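Mandelate racemase/muconate lactonizing enzyme/Enolase superfamily (Rhodobacter sphaeroides, PDB 2HZG) belongs to the enolase superfamily, pairing an enolase-like N-terminal domain with a TIM-barrel-type domain that carries a metal site, here occupied by sodium. Local coordinates at residues Ala163-Trp168 with Met197-Gln202. Residues are numbered along the deposited sequence; the frame is centred on the assembly and turned at random. Where two conformers were deposited one is given.
Sequences AVKFGW and MVDVGQ. With NA (sodium ion), chain C.
Neighbouring parallel strands of the barrel, 163-167 and 195-199, bring Lys165 and Asp199 to the metal site, the Lys165 chain passing the Asp199 side chain at a slant, Lys165 CE 4.0 Å from Asp199 CB. Met197 N donates to Val164 O, Phe166 N to Met197 O, Asp199 N to Phe166 O, and Trp168 N to Asp199 O, 2.9 Å from Trp168 N to Asp199 O. Helix 176-190 links the two strands in a beta-alpha-beta unit of the TIM-barrel domain. Lys165, Met197 and Asp199 project into the barrel interior; Phe166 and Val198 lie on the other face of the sheet, where Phe166 packs against helix 146-158. With CG anti to the backbone N (chi1 170°), the Asp199 carboxylate reaches the sodium ion, which OD2 binds at 2.3 Å; Glu227 and Glu254 also bind this ion. Asp199 OD1 closes an Asx turn by accepting Gly201 N at 3.0 Å from above the carboxylate plane, a bond that helps fix the rotation of the group. The Lys165 chain crosses Met197 at about a right angle, its CG 3.6 Å from Met197 CB. A bend at chi3 (84°) carries Lys165 NZ towards the metal site, where it donates to a sodium-bound water at 3.0 Å and forms salt bridges with Glu227 and Glu329. Beyond the strand ends, Gly201 CA sits over one face of the Trp168 indole in a CH-pi contact, 3.4 Å from the centroid of the six-membered ring, and the indole plane is turned 72° from the Asp199 carboxylate.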
loop_
_atom_site.group_PDB
_atom_site.type_symbol
_atom_site.label_atom_id
_atom_site.label_comp_id
_atom_site.label_asym_id
_atom_site.label_seq_id
_atom_site.Cartn_x
_atom_site.Cartn_y
_atom_site.Cartn_z
ATOM N N ALA A 163 -8.449 -27.200 17.084
ATOM C CA ALA A 163 -8.345 -26.720 15.711
ATOM C C ALA A 163 -6.926 -26.245 15.474
ATOM O O ALA A 163 -6.289 -25.712 16.389
ATOM C CB ALA A 163 -9.362 -25.610 15.430
ATOM N N VAL A 164 -6.400 -26.502 14.273
ATOM C CA VAL A 164 -5.024 -26.131 13.916
ATOM C C VAL A 164 -4.987 -25.559 12.493
ATOM O O VAL A 164 -5.706 -26.037 11.604
ATOM C CB VAL A 164 -4.027 -27.333 14.011
ATOM C CG1 VAL A 164 -2.624 -26.919 13.591
ATOM C CG2 VAL A 164 -3.979 -27.931 15.431
ATOM N N LYS A 165 -4.147 -24.542 12.293
ATOM C CA LYS A 165 -3.856 -24.018 10.959
ATOM C C LYS A 165 -2.363 -24.148 10.732
ATOM O O LYS A 165 -1.577 -23.865 11.624
ATOM C CB LYS A 165 -4.268 -22.548 10.830
ATOM C CG LYS A 165 -4.112 -22.005 9.402
ATOM C CD LYS A 165 -4.678 -20.607 9.293
ATOM C CE LYS A 165 -3.672 -19.552 9.726
ATOM N NZ LYS A 165 -4.271 -18.179 9.645
ATOM N N PHE A 166 -1.970 -24.621 9.559
ATOM C CA PHE A 166 -0.582 -24.539 9.142
ATOM C C PHE A 166 -0.455 -23.562 7.984
ATOM O O PHE A 166 -1.302 -23.526 7.100
ATOM C CB PHE A 166 -0.051 -25.905 8.720
ATOM C CG PHE A 166 0.150 -26.838 9.861
ATOM C CD1 PHE A 166 1.324 -26.797 10.586
ATOM C CD2 PHE A 166 -0.862 -27.714 10.253
ATOM C CE1 PHE A 166 1.518 -27.634 11.655
ATOM C CE2 PHE A 166 -0.664 -28.559 11.331
ATOM C CZ PHE A 166 0.515 -28.504 12.033
ATOM N N GLY A 167 0.625 -22.795 7.985
ATOM C CA GLY A 167 0.832 -21.801 6.951
ATOM C C GLY A 167 2.238 -21.865 6.461
ATOM O O GLY A 167 3.121 -22.342 7.176
ATOM N N TRP A 168 2.443 -21.406 5.232
ATOM C CA TRP A 168 3.778 -21.067 4.744
ATOM C C TRP A 168 4.738 -22.275 4.792
ATOM O O TRP A 168 4.360 -23.393 4.404
ATOM C CB TRP A 168 4.349 -19.870 5.529
ATOM C CG TRP A 168 3.462 -18.625 5.560
ATOM C CD1 TRP A 168 2.434 -18.360 6.441
ATOM C CD2 TRP A 168 3.552 -17.482 4.703
ATOM N NE1 TRP A 168 1.879 -17.134 6.168
ATOM C CE2 TRP A 168 2.552 -16.565 5.118
ATOM C CE3 TRP A 168 4.386 -17.133 3.634
ATOM C CZ2 TRP A 168 2.360 -15.325 4.486
ATOM C CZ3 TRP A 168 4.199 -15.886 3.012
ATOM C CH2 TRP A 168 3.196 -15.007 3.442
ATOM N N MET A 197 -7.044 -25.922 9.012
ATOM C CA MET A 197 -7.005 -24.816 8.073
ATOM C C MET A 197 -5.619 -24.778 7.440
ATOM O O MET A 197 -4.642 -25.230 8.046
ATOM C CB MET A 197 -7.334 -23.496 8.764
ATOM C CG MET A 197 -8.782 -23.383 9.261
ATOM S SD MET A 197 -9.147 -24.306 10.793
ATOM C CE MET A 197 -8.328 -23.344 11.987
ATOM N N VAL A 198 -5.557 -24.253 6.215
ATOM C CA VAL A 198 -4.314 -24.148 5.472
ATOM C C VAL A 198 -4.133 -22.733 4.933
ATOM O O VAL A 198 -5.049 -22.161 4.340
ATOM C CB VAL A 198 -4.245 -25.183 4.314
ATOM C CG1 VAL A 198 -2.955 -25.000 3.465
ATOM C CG2 VAL A 198 -4.361 -26.615 4.865
ATOM N N ASP A 199 -2.944 -22.192 5.156
ATOM C CA ASP A 199 -2.596 -20.840 4.735
ATOM C C ASP A 199 -1.382 -20.926 3.829
ATOM O O ASP A 199 -0.326 -21.389 4.238
ATOM C CB ASP A 199 -2.310 -20.014 5.996
ATOM C CG ASP A 199 -1.690 -18.641 5.711
ATOM O OD1 ASP A 199 -1.627 -18.175 4.555
ATOM O OD2 ASP A 199 -1.248 -18.015 6.710
ATOM N N VAL A 200 -1.541 -20.497 2.585
ATOM C CA VAL A 200 -0.461 -20.605 1.596
ATOM C C VAL A 200 0.315 -19.315 1.303
ATOM O O VAL A 200 1.161 -19.283 0.400
ATOM C CB VAL A 200 -0.930 -21.302 0.285
ATOM C CG1 VAL A 200 -1.422 -22.724 0.614
ATOM C CG2 VAL A 200 -2.018 -20.505 -0.424
ATOM N N GLY A 201 0.044 -18.271 2.080
ATOM C CA GLY A 201 0.841 -17.061 2.005
ATOM C C GLY A 201 1.001 -16.457 0.616
ATOM O O GLY A 201 2.106 -16.071 0.236
ATOM N N GLN A 202 -0.088 -16.398 -0.143
ATOM C CA GLN A 202 -0.094 -15.760 -1.475
ATOM C C GLN A 202 0.785 -16.482 -2.507
ATOM O O GLN A 202 1.088 -15.926 -3.563
ATOM C CB GLN A 202 0.304 -14.273 -1.370
ATOM C CG GLN A 202 -0.551 -13.440 -0.394
ATOM C CD GLN A 202 -0.221 -11.941 -0.481
ATOM O OE1 GLN A 202 0.432 -11.495 -1.427
ATOM N NE2 GLN A 202 -0.614 -11.188 0.525
HETATM NA NA NA C . -2.075 -15.912 7.315
HETATM O O HOH W 1 -1.842 -16.471 9.811
HETATM O O HOH W 2 0.069 -14.789 7.770
HETATM O O HOH W 3 -1.058 -15.738 4.664
#